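Local coordinates for protein tyrosinase (Aspergillus oryzae, PDB 6JU4) that probably uses a dinuclear copper centre and molecular oxygen to oxidise L-tyrosine and L-dopa to L-dopaquinone, at residues B[168-173]-B[259-264]; B[179-184]-B[191-196]; B[470-475]-B[544-549]. One frame throughout, in Å; residues are numbered along the deposited sequence.

Interactions 1 and 2 lie in the common central domain of tyrosinase, which carries the copper ligands, whereas interaction 3 belongs to the C-terminal domain. Along the chain, the hairpin of interaction 2 falls between the segments that interaction 1 joins. Their centres are about 23 Å apart, and they meet where Asn195 ND2, besides its bond to Met176 O, makes a weak hydrogen bond to Leu173 O, with OD1 held by Leu197 N. Interaction 1 comes nearest an annotated site: the Ala261 side chain is about 11 Å from that of copper ligand His336. Centre to centre, interaction 3 is about 26 Å from interaction 1 and about 47 Å from interaction 2, across the chain's centre.

Interaction 1: B[168-173]-B[259-264]; sequences LRLPIL and LRANLA
The backbone CA and aliphatic stem of Arg169 lie over one face of the flat amide of Asn262, Arg169 CG 3.7 Å from Asn262 ND2 and nearly straight above it. At the oxygen end, Leu170 N donates to Asn262 OD1 at 2.8 Å; the N-H points almost straight at the oxygen (176°), although the donor is tilted 31° from the carbonyl plane, towards the face that Arg169 covers. Beside ND2, near the amide plane, a water completes the grip, accepting from Asn262 ND2 at 3.0 Å and donating to Leu170 O at 2.9 Å. The guanidinium of Arg169 is turned nearly parallel to the amide, but the two groups do not stack: the extended arginine chain carries its head off to a salt bridge with Glu167 and a hydrogen bond to Asn245 O of the second subunit.

Beside the polar pair, Leu170 points at the helix and sets both methyls against Ala261, CD2 lying 3.8 Å from Ala261 CB. Leu170 CG stands beside the backbone N (chi1 -84°), which brings CD1 to 3.2 Å from Asn262 OD1, a tight fit next to the hydrogen bond. Trp258, at the start of the same helix, packs on Leu170 as well, and Asn266 one turn beyond Asn262 binds Leu168 O.

A chain with no regular structure is thereby pinned to helix 258-265 of the copper-binding domain. One amide serves both the N-H and the C=O of Leu170, directly and through water, which distinguishes OD1 from ND2, fixes the rotation of the amide and satisfies polar backbone atoms in a buried setting.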
loop_
_atom_site.group_PDB
_atom_site.type_symbol
_atom_site.label_atom_id
_atom_site.label_comp_id
_atom_site.label_asym_id
_atom_site.label_seq_id
_atom_site.Cartn_x
_atom_site.Cartn_y
_atom_site.Cartn_z
ATOM N N LEU B 168 -10.809 13.942 -3.140
ATOM C CA LEU B 168 -10.978 13.617 -1.722
ATOM C C LEU B 168 -9.808 12.764 -1.261
ATOM O O LEU B 168 -9.285 11.997 -2.073
ATOM C CB LEU B 168 -12.309 12.878 -1.570
ATOM C CG LEU B 168 -13.533 13.624 -2.097
ATOM C CD1 LEU B 168 -14.831 12.875 -1.763
ATOM C CD2 LEU B 168 -13.574 15.027 -1.515
ATOM N N ARG B 169 -9.359 12.879 -0.013
ATOM C CA ARG B 169 -8.237 12.049 0.421
ATOM C C ARG B 169 -8.301 11.720 1.905
ATOM O O ARG B 169 -8.847 12.508 2.675
ATOM C CB ARG B 169 -6.903 12.787 0.208
ATOM C CG ARG B 169 -6.533 13.045 -1.241
ATOM C CD ARG B 169 -5.149 13.672 -1.317
ATOM N NE ARG B 169 -4.709 13.839 -2.702
ATOM C CZ ARG B 169 -3.615 14.486 -3.075
ATOM N NH1 ARG B 169 -2.852 15.076 -2.160
ATOM N NH2 ARG B 169 -3.277 14.563 -4.356
ATOM N N LEU B 170 -7.685 10.601 2.261
ATOM C CA LEU B 170 -7.377 10.349 3.675
ATOM C C LEU B 170 -6.478 11.452 4.216
ATOM O O LEU B 170 -5.721 12.069 3.453
ATOM C CB LEU B 170 -6.693 8.994 3.773
ATOM C CG LEU B 170 -7.552 7.732 3.839
ATOM C CD1 LEU B 170 -8.564 7.639 2.719
ATOM C CD2 LEU B 170 -6.591 6.540 3.808
ATOM N N PRO B 171 -6.516 11.715 5.521
ATOM C CA PRO B 171 -5.666 12.774 6.079
ATOM C C PRO B 171 -4.193 12.548 5.786
ATOM O O PRO B 171 -3.712 11.413 5.825
ATOM C CB PRO B 171 -5.876 12.654 7.589
ATOM C CG PRO B 171 -7.190 11.967 7.730
ATOM C CD PRO B 171 -7.365 11.062 6.545
ATOM N N ILE B 172 -3.465 13.645 5.584
ATOM C CA ILE B 172 -2.016 13.552 5.406
ATOM C C ILE B 172 -1.381 12.685 6.479
ATOM O O ILE B 172 -0.597 11.775 6.237
ATOM C CB ILE B 172 -1.383 14.955 5.450
ATOM C CG1 ILE B 172 -1.908 15.845 4.313
ATOM C CG2 ILE B 172 0.137 14.865 5.407
ATOM C CD1 ILE B 172 -1.611 17.320 4.520
ATOM N N LEU B 173 -1.742 12.993 7.730
ATOM C CA LEU B 173 -1.107 12.326 8.861
ATOM C C LEU B 173 -1.351 10.827 8.882
ATOM O O LEU B 173 -0.487 10.066 9.320
ATOM C CB LEU B 173 -1.657 12.903 10.173
ATOM C CG LEU B 173 -0.693 13.770 10.949
ATOM C CD1 LEU B 173 -1.353 14.283 12.221
ATOM C CD2 LEU B 173 0.606 13.045 11.301
ATOM N N LEU B 259 -3.371 4.842 -0.939
ATOM C CA LEU B 259 -3.680 5.233 -2.314
ATOM C C LEU B 259 -4.958 4.550 -2.800
ATOM O O LEU B 259 -5.808 5.159 -3.468
ATOM C CB LEU B 259 -2.517 4.890 -3.240
ATOM C CG LEU B 259 -2.245 5.751 -4.451
ATOM C CD1 LEU B 259 -2.172 7.236 -4.141
ATOM C CD2 LEU B 259 -0.940 5.266 -5.084
ATOM N N ARG B 260 -5.081 3.269 -2.454
ATOM C CA ARG B 260 -6.285 2.519 -2.834
ATOM C C ARG B 260 -7.534 3.031 -2.120
ATOM O O ARG B 260 -8.623 3.170 -2.720
ATOM C CB ARG B 260 -6.061 1.029 -2.578
ATOM C CG ARG B 260 -7.332 0.223 -2.837
ATOM C CD ARG B 260 -7.617 0.164 -4.320
ATOM N NE ARG B 260 -8.829 -0.561 -4.672
ATOM C CZ ARG B 260 -10.032 -0.019 -4.762
ATOM N NH1 ARG B 260 -10.190 1.273 -4.493
ATOM N NH2 ARG B 260 -11.075 -0.756 -5.121
ATOM N N ALA B 261 -7.385 3.392 -0.852
ATOM C CA ALA B 261 -8.496 3.981 -0.108
ATOM C C ALA B 261 -8.892 5.308 -0.721
ATOM O O ALA B 261 -10.078 5.581 -0.875
ATOM C CB ALA B 261 -8.135 4.117 1.365
ATOM N N ASN B 262 -7.925 6.139 -1.125
ATOM C CA ASN B 262 -8.237 7.412 -1.769
ATOM C C ASN B 262 -9.007 7.157 -3.062
ATOM O O ASN B 262 -9.979 7.878 -3.363
ATOM C CB ASN B 262 -6.997 8.241 -2.081
ATOM C CG ASN B 262 -6.409 8.931 -0.866
ATOM O OD1 ASN B 262 -6.951 8.832 0.241
ATOM N ND2 ASN B 262 -5.276 9.601 -1.044
ATOM N N LEU B 263 -8.618 6.137 -3.813
ATOM C CA LEU B 263 -9.345 5.839 -5.054
ATOM C C LEU B 263 -10.795 5.529 -4.734
ATOM O O LEU B 263 -11.703 6.035 -5.401
ATOM C CB LEU B 263 -8.672 4.661 -5.772
ATOM C CG LEU B 263 -9.385 4.142 -7.032
ATOM C CD1 LEU B 263 -9.489 5.250 -8.071
ATOM C CD2 LEU B 263 -8.664 2.927 -7.598
ATOM N N ALA B 264 -11.016 4.672 -3.730
ATOM C CA ALA B 264 -12.395 4.316 -3.377
ATOM C C ALA B 264 -13.175 5.540 -2.927
ATOM O O ALA B 264 -14.345 5.675 -3.286
ATOM C CB ALA B 264 -12.395 3.219 -2.320
HETATM O O HOH W 1 -4.029 11.135 1.227
#

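Interaction 2: B[179-184]-B[191-196]; sequences VKVLVP and LSKPNP
Backbone hydrogen bonds join Val179 to Lys193 and Val181 to Leu191, the two hydrogen-bonded pairs of an antiparallel beta hairpin formed by strands 178-182 and 190-194. Each pair bonds in both directions: Val179 N reaches Lys193 O at 2.9 Å, and Val181 N reaches Leu191 O at 2.8 Å, with the return bonds of similar length. Between them Lys180 and Ser192 form a non-hydrogen-bonded pair, their CA atoms 4.3 Å apart. The N-to-C directions of the short segments 179-182 and 191-194 differ by 125°, well short of strictly antiparallel, consistent with a marked local twist or coil.

Weaker CA-H...O contacts fill in between these bonds. Lys180 CA approaches Leu191 O at 3.3 Å, and Ser192 CA approaches Val179 O at 3.5 Å.

Apolar contacts gather on the face bearing Val179, Val181, Leu191 and Lys193. The methylene chain of Lys193 is extended beyond CG and passes Val181 at about a right angle, CD lying 4.0 Å from Val181 CG2. Val179 CG1, set between its own backbone N and carbonyl carbon (chi1 56°), meets Asn195 CB at 3.9 Å. Farther along, Val183 CG2 touches Leu191 CD1 at 3.7 Å.

The polar ends find partners beyond the hairpin, on its two faces: Lys193 NZ forms a salt bridge with Glu48 of helix 41-55, whose Val47 packs on Val179 and Val181, and Ser192 OG is hydrogen-bonded to OE1 of Gln235 of the second subunit. The chemistry thus divides the work: backbone bonds fix the register, while valines and a lysine seat one face on the helix and a serine ties the other to the neighbouring subunit.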
loop_
_atom_site.group_PDB
_atom_site.type_symbol
_atom_site.label_atom_id
_atom_site.label_comp_id
_atom_site.label_asym_id
_atom_site.label_seq_id
_atom_site.Cartn_x
_atom_site.Cartn_y
_atom_site.Cartn_z
ATOM N N VAL B 179 6.352 10.289 12.388
ATOM C CA VAL B 179 6.078 11.713 12.595
ATOM C C VAL B 179 7.127 12.301 13.524
ATOM O O VAL B 179 7.561 11.659 14.481
ATOM C CB VAL B 179 4.652 11.922 13.137
ATOM C CG1 VAL B 179 4.437 11.125 14.410
ATOM C CG2 VAL B 179 4.358 13.399 13.321
ATOM N N LYS B 180 7.560 13.510 13.206
ATOM C CA LYS B 180 8.549 14.240 13.984
ATOM C C LYS B 180 7.878 14.953 15.152
ATOM O O LYS B 180 6.889 15.654 14.948
ATOM C CB LYS B 180 9.232 15.293 13.113
ATOM C CG LYS B 180 10.347 14.786 12.223
ATOM C CD LYS B 180 10.892 15.944 11.391
ATOM C CE LYS B 180 11.956 16.732 12.135
ATOM N NZ LYS B 180 12.677 17.704 11.264
ATOM N N VAL B 181 8.441 14.746 16.340
ATOM C CA VAL B 181 7.883 15.367 17.530
ATOM C C VAL B 181 8.982 16.125 18.263
ATOM O O VAL B 181 10.166 15.819 18.126
ATOM C CB VAL B 181 7.246 14.365 18.514
ATOM C CG1 VAL B 181 6.016 13.698 17.910
ATOM C CG2 VAL B 181 8.227 13.293 18.977
ATOM N N LEU B 182 8.545 17.116 19.037
ATOM C CA LEU B 182 9.469 17.863 19.885
ATOM C C LEU B 182 9.919 17.004 21.065
ATOM O O LEU B 182 9.214 16.089 21.489
ATOM C CB LEU B 182 8.784 19.107 20.441
ATOM C CG LEU B 182 8.347 20.193 19.466
ATOM C CD1 LEU B 182 7.510 21.255 20.171
ATOM C CD2 LEU B 182 9.567 20.822 18.791
ATOM N N VAL B 183 11.105 17.339 21.568
ATOM C CA VAL B 183 11.606 16.718 22.794
ATOM C C VAL B 183 11.645 17.774 23.887
ATOM O O VAL B 183 12.517 18.654 23.856
ATOM C CB VAL B 183 12.988 16.069 22.608
ATOM C CG1 VAL B 183 13.533 15.563 23.936
ATOM C CG2 VAL B 183 12.909 14.936 21.592
ATOM N N PRO B 184 10.716 17.752 24.828
ATOM C CA PRO B 184 10.692 18.854 25.800
ATOM C C PRO B 184 12.025 18.939 26.527
ATOM O O PRO B 184 12.581 17.914 26.924
ATOM C CB PRO B 184 9.580 18.453 26.768
ATOM C CG PRO B 184 8.746 17.465 26.018
ATOM C CD PRO B 184 9.693 16.739 25.103
ATOM N N LEU B 191 12.477 14.278 17.179
ATOM C CA LEU B 191 12.664 12.848 17.019
ATOM C C LEU B 191 11.563 12.323 16.104
ATOM O O LEU B 191 10.389 12.682 16.268
ATOM C CB LEU B 191 12.602 12.124 18.368
ATOM C CG LEU B 191 13.882 12.016 19.193
ATOM C CD1 LEU B 191 13.608 11.405 20.557
ATOM C CD2 LEU B 191 14.935 11.199 18.453
ATOM N N SER B 192 11.963 11.485 15.170
ATOM C CA SER B 192 10.990 10.753 14.358
ATOM C C SER B 192 10.531 9.494 15.089
ATOM O O SER B 192 11.375 8.663 15.433
ATOM C CB SER B 192 11.606 10.376 13.009
ATOM O OG SER B 192 10.652 9.690 12.217
ATOM N N LYS B 193 9.234 9.389 15.308
ATOM C CA LYS B 193 8.661 8.252 16.018
ATOM C C LYS B 193 7.530 7.616 15.216
ATOM O O LYS B 193 6.931 8.262 14.360
ATOM C CB LYS B 193 8.116 8.692 17.383
ATOM C CG LYS B 193 9.210 9.218 18.304
ATOM C CD LYS B 193 8.667 9.428 19.709
ATOM C CE LYS B 193 9.774 9.712 20.703
ATOM N NZ LYS B 193 9.187 10.159 21.999
ATOM N N PRO B 194 7.234 6.354 15.479
ATOM C CA PRO B 194 6.102 5.695 14.813
ATOM C C PRO B 194 4.834 6.511 15.061
ATOM O O PRO B 194 4.553 6.970 16.174
ATOM C CB PRO B 194 6.019 4.323 15.471
ATOM C CG PRO B 194 7.433 4.090 15.951
ATOM C CD PRO B 194 7.924 5.442 16.416
ATOM N N ASN B 195 4.065 6.682 13.994
ATOM C CA ASN B 195 2.887 7.559 14.041
ATOM C C ASN B 195 1.696 6.755 14.527
ATOM O O ASN B 195 1.267 5.805 13.859
ATOM C CB ASN B 195 2.652 8.128 12.638
ATOM C CG ASN B 195 1.418 9.003 12.552
ATOM O OD1 ASN B 195 0.756 9.302 13.568
ATOM N ND2 ASN B 195 1.055 9.395 11.341
ATOM N N PRO B 196 1.123 7.089 15.672
ATOM C CA PRO B 196 0.019 6.293 16.218
ATOM C C PRO B 196 -1.280 6.486 15.436
ATOM O O PRO B 196 -2.235 5.744 15.685
ATOM C CB PRO B 196 -0.092 6.811 17.656
ATOM C CG PRO B 196 0.342 8.236 17.549
ATOM C CD PRO B 196 1.481 8.224 16.551
#

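Interaction 3: B[470-475]-B[544-549]; sequences EDYILS and PARLAV
Tyr472 O accepts from Ala545 N at 2.9 Å, the N-H angled at 145° and the donor above the carbonyl plane, just where Ile473 and Pro544 form an antiparallel non-hydrogen-bonded pair. This is a strand-to-helix junction of the tyrosinase C-terminal domain: strand 538-544 runs beside strand 470-478 in a mixed beta-sheet, then turns into helix 546-555 with Ala545 as the N-cap residue.

The first turn of the helix packs on Tyr472. Val549 CG1 stands over the centre of the Tyr472 ring, 3.6 Å from its centroid and only 8° off the ring normal, a CH-pi contact. Val549 CG2 sits against the root of the ring, 3.8 Å from Tyr472 CG. Ala545 CB fits beside Leu474 CG at 3.9 Å, while Phe494 of strand 489-494 packs on both Leu474 and Val549.

Arg546 runs back along the strand. CG stands anti to the backbone N (chi1 -171°), and a bend at chi2 lays the flat head beneath the peptide carbonyl of Glu470, whose O lies 3.6 Å above the guanidinium plane toward its rim. Arg546 NH2 is hydrogen-bonded to Gly468 O, and Glu470 OE1, well out of the guanidinium plane, offers opposite charge without a salt bridge. The stem of Arg546 also brushes Asp471, whose carboxylate is committed to Arg289 and Tyr603. The phenol is anchored at its far end as well: Tyr472 OH, also hydrogen-bonded to Lys553 NZ, donates at 3.2 Å to the anti lone pair of Glu470 OE2.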
loop_
_atom_site.group_PDB
_atom_site.type_symbol
_atom_site.label_atom_id
_atom_site.label_comp_id
_atom_site.label_asym_id
_atom_site.label_seq_id
_atom_site.Cartn_x
_atom_site.Cartn_y
_atom_site.Cartn_z
ATOM N N GLU B 470 -33.281 19.534 -13.779
ATOM C CA GLU B 470 -34.007 18.410 -13.211
ATOM C C GLU B 470 -33.042 17.536 -12.416
ATOM O O GLU B 470 -31.828 17.617 -12.607
ATOM C CB GLU B 470 -34.704 17.576 -14.277
ATOM C CG GLU B 470 -33.748 16.824 -15.187
ATOM C CD GLU B 470 -34.208 16.811 -16.632
ATOM O OE1 GLU B 470 -34.252 17.899 -17.243
ATOM O OE2 GLU B 470 -34.521 15.719 -17.150
ATOM N N ASP B 471 -33.602 16.748 -11.507
ATOM C CA ASP B 471 -32.751 15.922 -10.652
ATOM C C ASP B 471 -33.209 14.475 -10.741
ATOM O O ASP B 471 -34.394 14.210 -10.945
ATOM C CB ASP B 471 -32.799 16.430 -9.200
ATOM C CG ASP B 471 -31.700 15.776 -8.373
ATOM O OD1 ASP B 471 -30.550 15.707 -8.857
ATOM O OD2 ASP B 471 -31.945 15.307 -7.240
ATOM N N TYR B 472 -32.270 13.545 -10.594
ATOM C CA TYR B 472 -32.578 12.129 -10.456
ATOM C C TYR B 472 -31.841 11.584 -9.220
ATOM O O TYR B 472 -30.690 11.914 -8.998
ATOM C CB TYR B 472 -32.157 11.309 -11.674
ATOM C CG TYR B 472 -32.866 11.635 -12.956
ATOM C CD1 TYR B 472 -32.512 12.768 -13.683
ATOM C CD2 TYR B 472 -33.905 10.831 -13.432
ATOM C CE1 TYR B 472 -33.154 13.079 -14.859
ATOM C CE2 TYR B 472 -34.556 11.146 -14.619
ATOM C CZ TYR B 472 -34.173 12.272 -15.321
ATOM O OH TYR B 472 -34.793 12.643 -16.498
ATOM N N ILE B 473 -32.549 10.726 -8.481
ATOM C CA ILE B 473 -31.993 10.014 -7.344
ATOM C C ILE B 473 -32.349 8.542 -7.452
ATOM O O ILE B 473 -33.375 8.190 -8.058
ATOM C CB ILE B 473 -32.491 10.585 -6.006
ATOM C CG1 ILE B 473 -34.010 10.589 -5.894
ATOM C CG2 ILE B 473 -31.887 11.968 -5.760
ATOM C CD1 ILE B 473 -34.517 11.132 -4.579
ATOM N N LEU B 474 -31.487 7.701 -6.879
ATOM C CA LEU B 474 -31.788 6.290 -6.697
ATOM C C LEU B 474 -32.141 6.035 -5.230
ATOM O O LEU B 474 -31.417 6.448 -4.312
ATOM C CB LEU B 474 -30.574 5.432 -7.074
ATOM C CG LEU B 474 -30.287 5.394 -8.581
ATOM C CD1 LEU B 474 -28.807 5.141 -8.852
ATOM C CD2 LEU B 474 -31.152 4.328 -9.232
ATOM N N SER B 475 -33.245 5.352 -4.995
ATOM C CA SER B 475 -33.588 4.856 -3.666
ATOM C C SER B 475 -33.165 3.396 -3.528
ATOM O O SER B 475 -33.287 2.605 -4.485
ATOM C CB SER B 475 -35.093 5.038 -3.443
ATOM O OG SER B 475 -35.810 4.297 -4.426
ATOM N N PRO B 544 -27.135 9.912 -5.585
ATOM C CA PRO B 544 -27.356 10.849 -6.697
ATOM C C PRO B 544 -27.398 10.034 -7.995
ATOM O O PRO B 544 -26.654 9.056 -8.110
ATOM C CB PRO B 544 -26.108 11.732 -6.684
ATOM C CG PRO B 544 -25.455 11.490 -5.362
ATOM C CD PRO B 544 -25.823 10.091 -4.933
ATOM N N ALA B 545 -28.221 10.437 -8.945
ATOM C CA ALA B 545 -28.247 9.742 -10.238
ATOM C C ALA B 545 -28.310 10.712 -11.407
ATOM O O ALA B 545 -28.356 10.298 -12.559
ATOM C CB ALA B 545 -29.405 8.748 -10.279
ATOM N N ARG B 546 -28.306 12.010 -11.127
ATOM C CA ARG B 546 -28.615 12.994 -12.161
ATOM C C ARG B 546 -27.636 12.907 -13.322
ATOM O O ARG B 546 -28.066 12.845 -14.485
ATOM C CB ARG B 546 -28.598 14.402 -11.565
ATOM C CG ARG B 546 -29.115 15.484 -12.491
ATOM C CD ARG B 546 -28.092 15.905 -13.545
ATOM N NE ARG B 546 -28.766 16.836 -14.462
ATOM C CZ ARG B 546 -29.531 16.396 -15.462
ATOM N NH1 ARG B 546 -29.667 15.089 -15.661
ATOM N NH2 ARG B 546 -30.141 17.268 -16.249
ATOM N N LEU B 547 -26.343 12.931 -13.009
ATOM C CA LEU B 547 -25.340 12.926 -14.074
ATOM C C LEU B 547 -25.293 11.600 -14.811
ATOM O O LEU B 547 -25.221 11.577 -16.051
ATOM C CB LEU B 547 -23.978 13.315 -13.505
ATOM C CG LEU B 547 -23.872 14.749 -12.973
ATOM C CD1 LEU B 547 -22.513 14.942 -12.308
ATOM C CD2 LEU B 547 -24.073 15.768 -14.088
ATOM N N ALA B 548 -25.375 10.480 -14.094
ATOM C CA ALA B 548 -25.363 9.184 -14.763
ATOM C C ALA B 548 -26.590 8.979 -15.643
ATOM O O ALA B 548 -26.489 8.333 -16.704
ATOM C CB ALA B 548 -25.260 8.092 -13.710
ATOM N N VAL B 549 -27.755 9.502 -15.254
ATOM C CA VAL B 549 -28.931 9.440 -16.119
ATOM C C VAL B 549 -28.727 10.239 -17.404
ATOM O O VAL B 549 -29.071 9.792 -18.507
ATOM C CB VAL B 549 -30.193 9.948 -15.387
ATOM C CG1 VAL B 549 -31.302 10.216 -16.406
ATOM C CG2 VAL B 549 -30.655 8.941 -14.345
#